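Local structure of endonuclease and methylase LlaGI (Lactococcus lactis, 5FFJ) at residues E959-G970 with G998-K1006; F1171-N1182 with T1194-D1202. The protein probably recognises a specific DNA sequence, methylates adenine within it and, in the intact enzyme, couples a helicase-like ATPase to cleavage of unmodified DNA. All coordinates share one frame; numbering follows the deposited sequence.

Contact 1. Residues E959-G970 with G998-K1006; sequences ETSRKEGGKIFG and GDYLTRDDK. With nucleotides of chain B.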
loop_
_atom_site.group_PDB
_atom_site.type_symbol
_atom_site.label_atom_id
_atom_site.label_comp_id
_atom_site.label_asym_id
_atom_site.label_seq_id
_atom_site.Cartn_x
_atom_site.Cartn_y
_atom_site.Cartn_z
ATOM N N GLU A 959 18.938 17.380 8.007
ATOM C CA GLU A 959 18.574 18.190 9.161
ATOM C C GLU A 959 17.070 18.433 9.197
ATOM O O GLU A 959 16.443 18.313 10.248
ATOM C CB GLU A 959 19.323 19.524 9.137
ATOM C CG GLU A 959 19.385 20.231 10.483
ATOM C CD GLU A 959 20.074 21.580 10.403
ATOM O OE1 GLU A 959 19.883 22.289 9.392
ATOM O OE2 GLU A 959 20.809 21.930 11.350
ATOM N N THR A 960 16.496 18.762 8.043
ATOM C CA THR A 960 15.058 18.986 7.949
ATOM C C THR A 960 14.282 17.768 8.432
ATOM O O THR A 960 13.268 17.902 9.111
ATOM C CB THR A 960 14.622 19.313 6.509
ATOM O OG1 THR A 960 15.297 18.443 5.593
ATOM C CG2 THR A 960 14.950 20.756 6.169
ATOM N N SER A 961 14.767 16.579 8.089
ATOM C CA SER A 961 14.109 15.346 8.504
ATOM C C SER A 961 14.159 15.198 10.021
ATOM O O SER A 961 13.173 14.816 10.651
ATOM C CB SER A 961 14.758 14.132 7.836
ATOM O OG SER A 961 14.098 12.935 8.205
ATOM N N ARG A 962 15.313 15.511 10.601
ATOM C CA ARG A 962 15.497 15.391 12.042
ATOM C C ARG A 962 14.626 16.403 12.779
ATOM O O ARG A 962 14.061 16.095 13.828
ATOM C CB ARG A 962 16.972 15.580 12.417
ATOM C CG ARG A 962 17.916 14.573 11.761
ATOM C CD ARG A 962 19.306 14.605 12.377
ATOM N NE ARG A 962 19.981 15.887 12.176
ATOM C CZ ARG A 962 20.712 16.199 11.108
ATOM N NH1 ARG A 962 20.868 15.328 10.118
ATOM N NH2 ARG A 962 21.287 17.391 11.027
ATOM N N LYS A 963 14.512 17.607 12.224
ATOM C CA LYS A 963 13.693 18.653 12.830
ATOM C C LYS A 963 12.213 18.281 12.810
ATOM O O LYS A 963 11.492 18.529 13.777
ATOM C CB LYS A 963 13.900 19.993 12.116
ATOM C CG LYS A 963 15.284 20.599 12.296
ATOM C CD LYS A 963 15.251 22.114 12.166
ATOM C CE LYS A 963 16.611 22.672 11.772
ATOM N NZ LYS A 963 16.925 22.417 10.337
ATOM N N GLU A 964 11.760 17.689 11.708
ATOM C CA GLU A 964 10.365 17.277 11.577
ATOM C C GLU A 964 9.996 16.276 12.666
ATOM O O GLU A 964 9.094 16.520 13.467
ATOM C CB GLU A 964 10.108 16.673 10.196
ATOM C CG GLU A 964 10.092 17.698 9.073
ATOM C CD GLU A 964 8.923 18.656 9.172
ATOM O OE1 GLU A 964 7.769 18.184 9.269
ATOM O OE2 GLU A 964 9.162 19.882 9.160
ATOM N N GLY A 965 10.699 15.150 12.687
ATOM C CA GLY A 965 10.562 14.186 13.764
ATOM C C GLY A 965 9.486 13.142 13.543
ATOM O O GLY A 965 9.253 12.696 12.420
ATOM N N GLY A 966 8.829 12.759 14.634
ATOM C CA GLY A 966 7.874 11.665 14.631
ATOM C C GLY A 966 6.715 11.823 13.668
ATOM O O GLY A 966 6.207 12.925 13.454
ATOM N N LYS A 967 6.299 10.702 13.090
ATOM C CA LYS A 967 5.142 10.655 12.203
ATOM C C LYS A 967 3.896 10.268 12.998
ATOM O O LYS A 967 3.830 9.175 13.559
ATOM C CB LYS A 967 5.382 9.660 11.064
ATOM C CG LYS A 967 6.662 9.926 10.276
ATOM C CD LYS A 967 6.958 8.821 9.273
ATOM C CE LYS A 967 7.415 7.551 9.966
ATOM N NZ LYS A 967 8.115 6.637 9.026
ATOM N N ILE A 968 2.921 11.171 13.048
ATOM C CA ILE A 968 1.723 10.987 13.870
ATOM C C ILE A 968 0.990 9.668 13.610
ATOM O O ILE A 968 0.472 9.051 14.540
ATOM C CB ILE A 968 0.723 12.145 13.653
ATOM C CG1 ILE A 968 1.277 13.441 14.252
ATOM C CG2 ILE A 968 -0.640 11.809 14.268
ATOM C CD1 ILE A 968 1.273 13.480 15.769
ATOM N N PHE A 969 0.919 9.262 12.347
ATOM C CA PHE A 969 0.306 7.989 11.984
ATOM C C PHE A 969 1.366 6.908 11.765
ATOM O O PHE A 969 1.088 5.870 11.161
ATOM C CB PHE A 969 -0.561 8.162 10.733
ATOM C CG PHE A 969 -1.627 9.214 10.882
ATOM C CD1 PHE A 969 -2.892 8.877 11.337
ATOM C CD2 PHE A 969 -1.360 10.541 10.586
ATOM C CE1 PHE A 969 -3.873 9.843 11.484
ATOM C CE2 PHE A 969 -2.337 11.511 10.733
ATOM C CZ PHE A 969 -3.595 11.161 11.182
ATOM N N GLY A 970 2.575 7.154 12.272
ATOM C CA GLY A 970 3.669 6.205 12.153
ATOM C C GLY A 970 3.918 5.789 10.719
ATOM O O GLY A 970 4.218 6.618 9.861
ATOM N N GLY A 998 6.945 22.086 17.636
ATOM C CA GLY A 998 8.362 22.165 17.942
ATOM C C GLY A 998 9.190 21.158 17.173
ATOM O O GLY A 998 8.681 20.133 16.716
ATOM N N ASP A 999 10.477 21.453 17.035
ATOM C CA ASP A 999 11.381 20.573 16.312
ATOM C C ASP A 999 11.685 19.305 17.122
ATOM O O ASP A 999 11.504 19.273 18.340
ATOM C CB ASP A 999 12.691 21.305 15.966
ATOM C CG ASP A 999 12.473 22.537 15.093
ATOM O OD1 ASP A 999 11.476 22.582 14.344
ATOM O OD2 ASP A 999 13.317 23.459 15.152
ATOM N N TYR A 1000 12.078 18.251 16.407
ATOM C CA TYR A 1000 12.785 17.081 16.954
ATOM C C TYR A 1000 11.969 16.141 17.845
ATOM O O TYR A 1000 12.497 15.135 18.318
ATOM C CB TYR A 1000 14.021 17.532 17.744
ATOM C CG TYR A 1000 15.066 18.238 16.906
ATOM C CD1 TYR A 1000 15.780 17.555 15.931
ATOM C CD2 TYR A 1000 15.343 19.584 17.095
ATOM C CE1 TYR A 1000 16.734 18.194 15.162
ATOM C CE2 TYR A 1000 16.298 20.232 16.331
ATOM C CZ TYR A 1000 16.992 19.530 15.366
ATOM O OH TYR A 1000 17.947 20.163 14.597
ATOM N N LEU A 1001 10.692 16.435 18.064
ATOM C CA LEU A 1001 9.894 15.615 18.970
ATOM C C LEU A 1001 9.610 14.234 18.385
ATOM O O LEU A 1001 9.319 14.098 17.195
ATOM C CB LEU A 1001 8.579 16.316 19.307
ATOM C CG LEU A 1001 8.706 17.623 20.091
ATOM C CD1 LEU A 1001 7.332 18.251 20.275
ATOM C CD2 LEU A 1001 9.386 17.386 21.438
ATOM N N THR A 1002 9.710 13.211 19.231
ATOM C CA THR A 1002 9.381 11.848 18.829
ATOM C C THR A 1002 7.883 11.715 18.592
ATOM O O THR A 1002 7.107 12.599 18.955
ATOM C CB THR A 1002 9.817 10.806 19.889
ATOM O OG1 THR A 1002 9.053 10.978 21.089
ATOM C CG2 THR A 1002 11.303 10.934 20.207
ATOM N N ARG A 1003 7.490 10.602 17.980
ATOM C CA ARG A 1003 6.088 10.321 17.701
ATOM C C ARG A 1003 5.253 10.382 18.975
ATOM O O ARG A 1003 4.174 10.971 18.985
ATOM C CB ARG A 1003 5.948 8.948 17.037
ATOM C CG ARG A 1003 4.526 8.394 17.000
ATOM C CD ARG A 1003 4.455 7.131 16.148
ATOM N NE ARG A 1003 3.387 6.220 16.559
ATOM C CZ ARG A 1003 2.103 6.366 16.242
ATOM N NH1 ARG A 1003 1.704 7.398 15.512
ATOM N NH2 ARG A 1003 1.212 5.479 16.660
ATOM N N ASP A 1004 5.762 9.786 20.050
ATOM C CA ASP A 1004 5.018 9.726 21.305
ATOM C C ASP A 1004 5.306 10.936 22.203
ATOM O O ASP A 1004 4.555 11.198 23.142
ATOM C CB ASP A 1004 5.319 8.418 22.051
ATOM C CG ASP A 1004 6.800 8.123 22.154
ATOM O OD1 ASP A 1004 7.598 8.823 21.494
ATOM O OD2 ASP A 1004 7.163 7.175 22.884
ATOM N N ASP A 1005 6.374 11.679 21.915
ATOM C CA ASP A 1005 6.592 12.961 22.583
ATOM C C ASP A 1005 5.468 13.901 22.179
ATOM O O ASP A 1005 4.967 14.679 22.989
ATOM C CB ASP A 1005 7.948 13.577 22.217
ATOM C CG ASP A 1005 9.073 13.120 23.128
ATOM O OD1 ASP A 1005 9.027 11.972 23.618
ATOM O OD2 ASP A 1005 10.010 13.917 23.352
ATOM N N LYS A 1006 5.081 13.818 20.910
ATOM C CA LYS A 1006 3.994 14.626 20.375
ATOM C C LYS A 1006 2.653 14.172 20.944
ATOM O O LYS A 1006 1.763 14.989 21.184
ATOM C CB LYS A 1006 3.978 14.550 18.846
ATOM C CG LYS A 1006 5.208 15.154 18.183
ATOM C CD LYS A 1006 5.233 14.881 16.688
ATOM C CE LYS A 1006 6.409 15.572 16.014
ATOM N NZ LYS A 1006 6.603 15.101 14.615
ATOM P P DG B 12 2.525 7.753 2.635
ATOM O OP1 DG B 12 2.836 9.121 3.102
ATOM O OP2 DG B 12 2.858 7.347 1.251
ATOM O "O5'" DG B 12 3.259 6.764 3.655
ATOM C "C5'" DG B 12 2.991 5.369 3.610
ATOM C "C4'" DG B 12 3.793 4.698 2.517
ATOM O "O4'" DG B 12 5.183 5.092 2.639
ATOM C "C3'" DG B 12 3.809 3.184 2.581
ATOM O "O3'" DG B 12 4.050 2.627 1.277
ATOM C "C2'" DG B 12 4.939 2.924 3.573
ATOM C "C1'" DG B 12 5.924 4.060 3.275
ATOM N N9 DG B 12 6.596 4.622 4.458
ATOM C C8 DG B 12 6.107 4.724 5.743
ATOM N N7 DG B 12 6.948 5.279 6.578
ATOM C C5 DG B 12 8.063 5.564 5.799
ATOM C C6 DG B 12 9.296 6.170 6.149
ATOM O O6 DG B 12 9.662 6.589 7.256
ATOM N N1 DG B 12 10.149 6.270 5.052
ATOM C C2 DG B 12 9.848 5.839 3.783
ATOM N N2 DG B 12 10.790 6.020 2.852
ATOM N N3 DG B 12 8.701 5.272 3.445
ATOM C C4 DG B 12 7.860 5.165 4.495
ATOM P P DA B 11 -0.197 11.048 -1.137
ATOM O OP1 DA B 11 -0.512 9.785 -1.842
ATOM O OP2 DA B 11 -1.211 12.127 -1.068
ATOM O "O5'" DA B 11 0.266 10.681 0.351
ATOM C "C5'" DA B 11 -0.700 10.482 1.373
ATOM C "C4'" DA B 11 -0.144 9.597 2.472
ATOM O "O4'" DA B 11 -1.021 9.643 3.631
ATOM C "C3'" DA B 11 -0.049 8.122 2.114
ATOM O "O3'" DA B 11 0.963 7.466 2.888
ATOM C "C2'" DA B 11 -1.446 7.642 2.477
ATOM C "C1'" DA B 11 -1.674 8.390 3.787
ATOM N N9 DA B 11 -3.072 8.642 4.132
ATOM C C8 DA B 11 -4.153 8.669 3.295
ATOM N N7 DA B 11 -5.284 8.944 3.903
ATOM C C5 DA B 11 -4.916 9.121 5.226
ATOM C C6 DA B 11 -5.654 9.433 6.385
ATOM N N6 DA B 11 -6.975 9.631 6.384
ATOM N N1 DA B 11 -4.979 9.535 7.547
ATOM C C2 DA B 11 -3.657 9.335 7.545
ATOM N N3 DA B 11 -2.860 9.037 6.522
ATOM C C4 DA B 11 -3.558 8.942 5.383
#

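Contact 2. Residues F1171-N1182 with T1194-D1202; sequences FPDKNSKNLLIN and TLISEYLSD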
loop_
_atom_site.group_PDB
_atom_site.type_symbol
_atom_site.label_atom_id
_atom_site.label_comp_id
_atom_site.label_asym_id
_atom_site.label_seq_id
_atom_site.Cartn_x
_atom_site.Cartn_y
_atom_site.Cartn_z
ATOM N N PHE A 1171 20.896 23.646 -24.761
ATOM C CA PHE A 1171 21.801 22.569 -25.164
ATOM C C PHE A 1171 21.258 21.820 -26.380
ATOM O O PHE A 1171 20.847 20.665 -26.260
ATOM C CB PHE A 1171 22.021 21.583 -24.012
ATOM C CG PHE A 1171 22.912 22.105 -22.920
ATOM C CD1 PHE A 1171 24.284 22.162 -23.095
ATOM C CD2 PHE A 1171 22.378 22.519 -21.711
ATOM C CE1 PHE A 1171 25.107 22.634 -22.089
ATOM C CE2 PHE A 1171 23.195 22.990 -20.702
ATOM C CZ PHE A 1171 24.561 23.047 -20.890
ATOM N N PRO A 1172 21.260 22.474 -27.554
ATOM C CA PRO A 1172 20.679 21.932 -28.791
ATOM C C PRO A 1172 21.113 20.505 -29.124
ATOM O O PRO A 1172 20.313 19.739 -29.662
ATOM C CB PRO A 1172 21.181 22.902 -29.861
ATOM C CG PRO A 1172 21.360 24.181 -29.146
ATOM C CD PRO A 1172 21.821 23.821 -27.763
ATOM N N ASP A 1173 22.359 20.159 -28.815
ATOM C CA ASP A 1173 22.865 18.812 -29.057
ATOM C C ASP A 1173 23.927 18.436 -28.027
ATOM O O ASP A 1173 24.248 19.222 -27.136
ATOM C CB ASP A 1173 23.437 18.699 -30.472
ATOM C CG ASP A 1173 24.634 19.600 -30.692
ATOM O OD1 ASP A 1173 24.715 20.659 -30.035
ATOM O OD2 ASP A 1173 25.496 19.250 -31.526
ATOM N N LYS A 1174 24.474 17.232 -28.158
ATOM C CA LYS A 1174 25.400 16.702 -27.163
ATOM C C LYS A 1174 26.799 17.315 -27.251
ATOM O O LYS A 1174 27.674 16.996 -26.444
ATOM C CB LYS A 1174 25.491 15.179 -27.297
ATOM C CG LYS A 1174 26.023 14.673 -28.627
ATOM C CD LYS A 1174 26.044 13.150 -28.621
ATOM C CE LYS A 1174 26.631 12.569 -29.892
ATOM N NZ LYS A 1174 26.830 11.096 -29.769
ATOM N N ASN A 1175 26.999 18.201 -28.223
ATOM C CA ASN A 1175 28.280 18.882 -28.402
ATOM C C ASN A 1175 28.193 20.374 -28.073
ATOM O O ASN A 1175 29.167 21.112 -28.229
ATOM C CB ASN A 1175 28.778 18.694 -29.839
ATOM C CG ASN A 1175 29.184 17.262 -30.134
ATOM O OD1 ASN A 1175 29.802 16.595 -29.302
ATOM N ND2 ASN A 1175 28.837 16.783 -31.323
ATOM N N SER A 1176 27.025 20.812 -27.611
ATOM C CA SER A 1176 26.802 22.223 -27.307
ATOM C C SER A 1176 27.627 22.681 -26.110
ATOM O O SER A 1176 28.033 21.871 -25.276
ATOM C CB SER A 1176 25.318 22.483 -27.039
ATOM O OG SER A 1176 24.524 22.062 -28.134
ATOM N N LYS A 1177 27.865 23.988 -26.037
ATOM C CA LYS A 1177 28.625 24.588 -24.946
ATOM C C LYS A 1177 27.806 25.676 -24.258
ATOM O O LYS A 1177 27.486 26.698 -24.866
ATOM C CB LYS A 1177 29.939 25.181 -25.463
ATOM C CG LYS A 1177 30.892 24.172 -26.082
ATOM C CD LYS A 1177 31.375 23.161 -25.061
ATOM C CE LYS A 1177 32.397 22.217 -25.665
ATOM N NZ LYS A 1177 32.858 21.201 -24.681
ATOM N N ASN A 1178 27.476 25.455 -22.990
ATOM C CA ASN A 1178 26.714 26.431 -22.224
ATOM C C ASN A 1178 27.041 26.361 -20.733
ATOM O O ASN A 1178 27.524 25.339 -20.240
ATOM C CB ASN A 1178 25.215 26.211 -22.441
ATOM C CG ASN A 1178 24.414 27.496 -22.357
ATOM O OD1 ASN A 1178 24.838 28.468 -21.732
ATOM N ND2 ASN A 1178 23.242 27.504 -22.989
ATOM N N LEU A 1179 26.788 27.463 -20.032
ATOM C CA LEU A 1179 26.875 27.508 -18.575
ATOM C C LEU A 1179 25.511 27.843 -17.994
ATOM O O LEU A 1179 24.878 28.811 -18.419
ATOM C CB LEU A 1179 27.893 28.551 -18.108
ATOM C CG LEU A 1179 29.386 28.312 -18.330
ATOM C CD1 LEU A 1179 30.162 29.444 -17.681
ATOM C CD2 LEU A 1179 29.834 26.969 -17.775
ATOM N N LEU A 1180 25.053 27.045 -17.032
ATOM C CA LEU A 1180 23.834 27.371 -16.304
ATOM C C LEU A 1180 24.041 27.253 -14.799
ATOM O O LEU A 1180 24.730 26.356 -14.313
ATOM C CB LEU A 1180 22.667 26.486 -16.765
ATOM C CG LEU A 1180 22.868 24.987 -16.995
ATOM C CD1 LEU A 1180 22.805 24.208 -15.704
ATOM C CD2 LEU A 1180 21.805 24.480 -17.951
ATOM N N ILE A 1181 23.455 28.199 -14.072
ATOM C CA ILE A 1181 23.503 28.213 -12.619
ATOM C C ILE A 1181 22.255 27.546 -12.065
ATOM O O ILE A 1181 21.190 28.160 -12.023
ATOM C CB ILE A 1181 23.598 29.648 -12.065
ATOM C CG1 ILE A 1181 24.816 30.359 -12.649
ATOM C CG2 ILE A 1181 23.668 29.631 -10.541
ATOM C CD1 ILE A 1181 24.881 31.830 -12.317
ATOM N N ASN A 1182 22.376 26.292 -11.649
ATOM C CA ASN A 1182 21.257 25.620 -11.005
ATOM C C ASN A 1182 21.005 26.203 -9.622
ATOM O O ASN A 1182 21.944 26.546 -8.902
ATOM C CB ASN A 1182 21.501 24.115 -10.896
ATOM C CG ASN A 1182 21.623 23.444 -12.246
ATOM O OD1 ASN A 1182 20.661 23.383 -13.012
ATOM N ND2 ASN A 1182 22.806 22.922 -12.542
ATOM N N THR A 1194 23.043 26.607 -4.515
ATOM C CA THR A 1194 23.253 26.802 -5.944
ATOM C C THR A 1194 24.514 26.073 -6.391
ATOM O O THR A 1194 25.519 26.054 -5.679
ATOM C CB THR A 1194 23.363 28.300 -6.307
ATOM O OG1 THR A 1194 23.572 28.441 -7.717
ATOM C CG2 THR A 1194 24.512 28.957 -5.561
ATOM N N LEU A 1195 24.446 25.464 -7.570
ATOM C CA LEU A 1195 25.580 24.744 -8.136
ATOM C C LEU A 1195 25.618 24.941 -9.645
ATOM O O LEU A 1195 24.648 24.649 -10.343
ATOM C CB LEU A 1195 25.498 23.255 -7.796
ATOM C CG LEU A 1195 26.677 22.383 -8.231
ATOM C CD1 LEU A 1195 27.991 22.944 -7.712
ATOM C CD2 LEU A 1195 26.479 20.954 -7.744
ATOM N N ILE A 1196 26.741 25.441 -10.147
ATOM C CA ILE A 1196 26.881 25.702 -11.571
ATOM C C ILE A 1196 27.190 24.406 -12.313
ATOM O O ILE A 1196 27.893 23.537 -11.796
ATOM C CB ILE A 1196 27.982 26.749 -11.844
ATOM C CG1 ILE A 1196 27.934 27.211 -13.301
ATOM C CG2 ILE A 1196 29.354 26.191 -11.492
ATOM C CD1 ILE A 1196 28.706 28.486 -13.550
ATOM N N SER A 1197 26.647 24.280 -13.520
ATOM C CA SER A 1197 26.826 23.078 -14.324
ATOM C C SER A 1197 27.239 23.413 -15.749
ATOM O O SER A 1197 26.815 24.420 -16.317
ATOM C CB SER A 1197 25.542 22.249 -14.340
ATOM O OG SER A 1197 25.662 21.148 -15.222
ATOM N N GLU A 1198 28.073 22.549 -16.314
ATOM C CA GLU A 1198 28.547 22.691 -17.683
ATOM C C GLU A 1198 27.663 21.890 -18.638
ATOM O O GLU A 1198 27.838 21.945 -19.857
ATOM C CB GLU A 1198 29.996 22.219 -17.779
ATOM C CG GLU A 1198 30.760 22.752 -18.966
ATOM C CD GLU A 1198 32.200 22.278 -18.981
ATOM O OE1 GLU A 1198 32.579 21.500 -18.078
ATOM O OE2 GLU A 1198 32.953 22.683 -19.892
ATOM N N TYR A 1199 26.712 21.156 -18.067
ATOM C CA TYR A 1199 25.879 20.230 -18.824
ATOM C C TYR A 1199 24.394 20.448 -18.549
ATOM O O TYR A 1199 24.019 21.217 -17.664
ATOM C CB TYR A 1199 26.252 18.786 -18.481
ATOM C CG TYR A 1199 27.691 18.431 -18.777
ATOM C CD1 TYR A 1199 28.717 18.840 -17.933
ATOM C CD2 TYR A 1199 28.024 17.676 -19.893
ATOM C CE1 TYR A 1199 30.033 18.516 -18.198
ATOM C CE2 TYR A 1199 29.338 17.342 -20.164
ATOM C CZ TYR A 1199 30.338 17.766 -19.313
ATOM O OH TYR A 1199 31.647 17.439 -19.578
ATOM N N LEU A 1200 23.559 19.762 -19.321
ATOM C CA LEU A 1200 22.125 19.725 -19.077
ATOM C C LEU A 1200 21.871 19.226 -17.656
ATOM O O LEU A 1200 22.571 18.333 -17.181
ATOM C CB LEU A 1200 21.446 18.825 -20.110
ATOM C CG LEU A 1200 19.921 18.788 -20.161
ATOM C CD1 LEU A 1200 19.486 18.466 -21.575
ATOM C CD2 LEU A 1200 19.357 17.760 -19.194
ATOM N N SER A 1201 20.878 19.801 -16.981
ATOM C CA SER A 1201 20.644 19.503 -15.569
ATOM C C SER A 1201 19.252 18.942 -15.306
ATOM O O SER A 1201 18.253 19.445 -15.824
ATOM C CB SER A 1201 20.857 20.762 -14.724
ATOM O OG SER A 1201 22.214 21.169 -14.762
ATOM N N ASP A 1202 19.198 17.888 -14.496
ATOM C CA ASP A 1202 17.931 17.310 -14.076
ATOM C C ASP A 1202 17.212 18.299 -13.180
ATOM O O ASP A 1202 17.795 19.296 -12.750
ATOM C CB ASP A 1202 18.143 15.988 -13.334
ATOM C CG ASP A 1202 16.867 15.164 -13.224
ATOM O OD1 ASP A 1202 16.232 14.902 -14.266
ATOM O OD2 ASP A 1202 16.496 14.782 -12.093
#

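Contact 1. Residues E959-G970 with G998-K1006
Tyr1000 N donates to Lys963 O over 2.7 Å, and Gly966 N to Leu1001 O over 2.9 Å, just where helix 959-964 ends. Gly965, with positive phi, ends the helix. A CB on it would collide with Leu1001 O, and one on Gly966 with Arg1003 N, so the chains pass this closely because neither residue has a side chain. Lys1006 supplies the main polar side-chain link: extended beyond CG, it brings NZ to two carbonyls, Glu964 O at 3.1 Å and Gly966 O at a doubtfully short modelled distance. Arg1003 runs alongside the following turn, its CD 3.4 Å from Lys967 O, but the position of its guanidinium is doubtful. Apolar packing centres on Tyr1000, whose ring takes Lys963 CA over one face in a CH-pi contact, 4.1 Å from CA to the ring centroid, while Lys963 CG lies by its hydroxyl. The two segments follow neighbouring parallel strands, 944-951 and 991-996, of the mixed sheet of the Rossmann-like methyltransferase fold. Arg951, on the first of these strands, forms salt bridges with both Glu964 and Asp999, tying a carboxylate of each segment to one guanidinium. Lys967 and Phe969 meet the DNA bases, and Ser961 packs on a cytosine. Lys967 NZ donates to both major-groove acceptors of DG12 of chain B, O6 and, at 3.0 Å, N7, one ammonium group shared between the two. The adenine of DA11 of chain B points its C2 edge at the centre of a Phe969 ring face, an edge-to-face (T-shaped) contact; Ile968 CG2 covers the opposite face. DA11 does not stack on DG12, consistent with an adenine swung out towards Asn854, which touches Phe969 and begins an Asn-Pro-Pro-Tyr sequence like that of N6-adenine methyltransferases.

Contact 2. Residues F1171-N1182 with T1194-D1202
Asn1182 meets the other segment through both its backbone and its amide. Its O accepts from Leu1195 N at 3.0 Å and from Thr1194 OG1 at 2.8 Å, the donors arriving from opposite faces of the carbonyl plane, while ND2 donates to Ser1201 OG at 2.9 Å. With the amide cut back to an alanine, Ser1201 OG is likely to lose that donor and a gap to open beside Ser1197 CB. Next along, Leu1180 and Ser1197 exchange two backbone bonds as an antiparallel hydrogen-bonded pair; Leu1180 CG, held between its backbone N and carbonyl carbon (chi1 43°), carries CD1 to within 3.6 Å of Ser1197 CB. These pairs form the beta hairpin of strands 1180-1184 and 1194-1197 in the specificity domain. Beyond it, Ser1197 OG donates to Tyr1199 O, spanning the bend before strand 1200-1201. Phe1171 flanks that bend, with Leu1200 N over one ring face, 3.5 Å from CE2, and Leu1180 CD2 at the ring edge. On the hairpin's other face Ile1181 and Ile1196 pack against helices 1234-1243 and 1270-1285, respectively. Farther out, Leu1200 bonds through its backbone to Met1145, joining the segment to strand 1141-1147.

In the fold
Contact 1 comes first along the chain and closes before contact 2 opens; their centres lie 38 Å apart, their nearest atoms about 15 Å, and they do not touch. They share no sheet. Contact 1 joins segments that follow the C-terminal ends of strands 944-951 and 991-996 of the mixed sheet of the methyltransferase part, whereas contact 2 joins an antiparallel sheet to the neighbouring sheet of strand 1141-1147 within the C-terminal specificity domain. The bound DNA relates the two: Lys967 and Phe969 touch its bases directly, while contact 2 comes within about 6 Å of nucleic acid at its nearest atom. This arrangement is consistent with methyltransferase and specificity domains holding one duplex together.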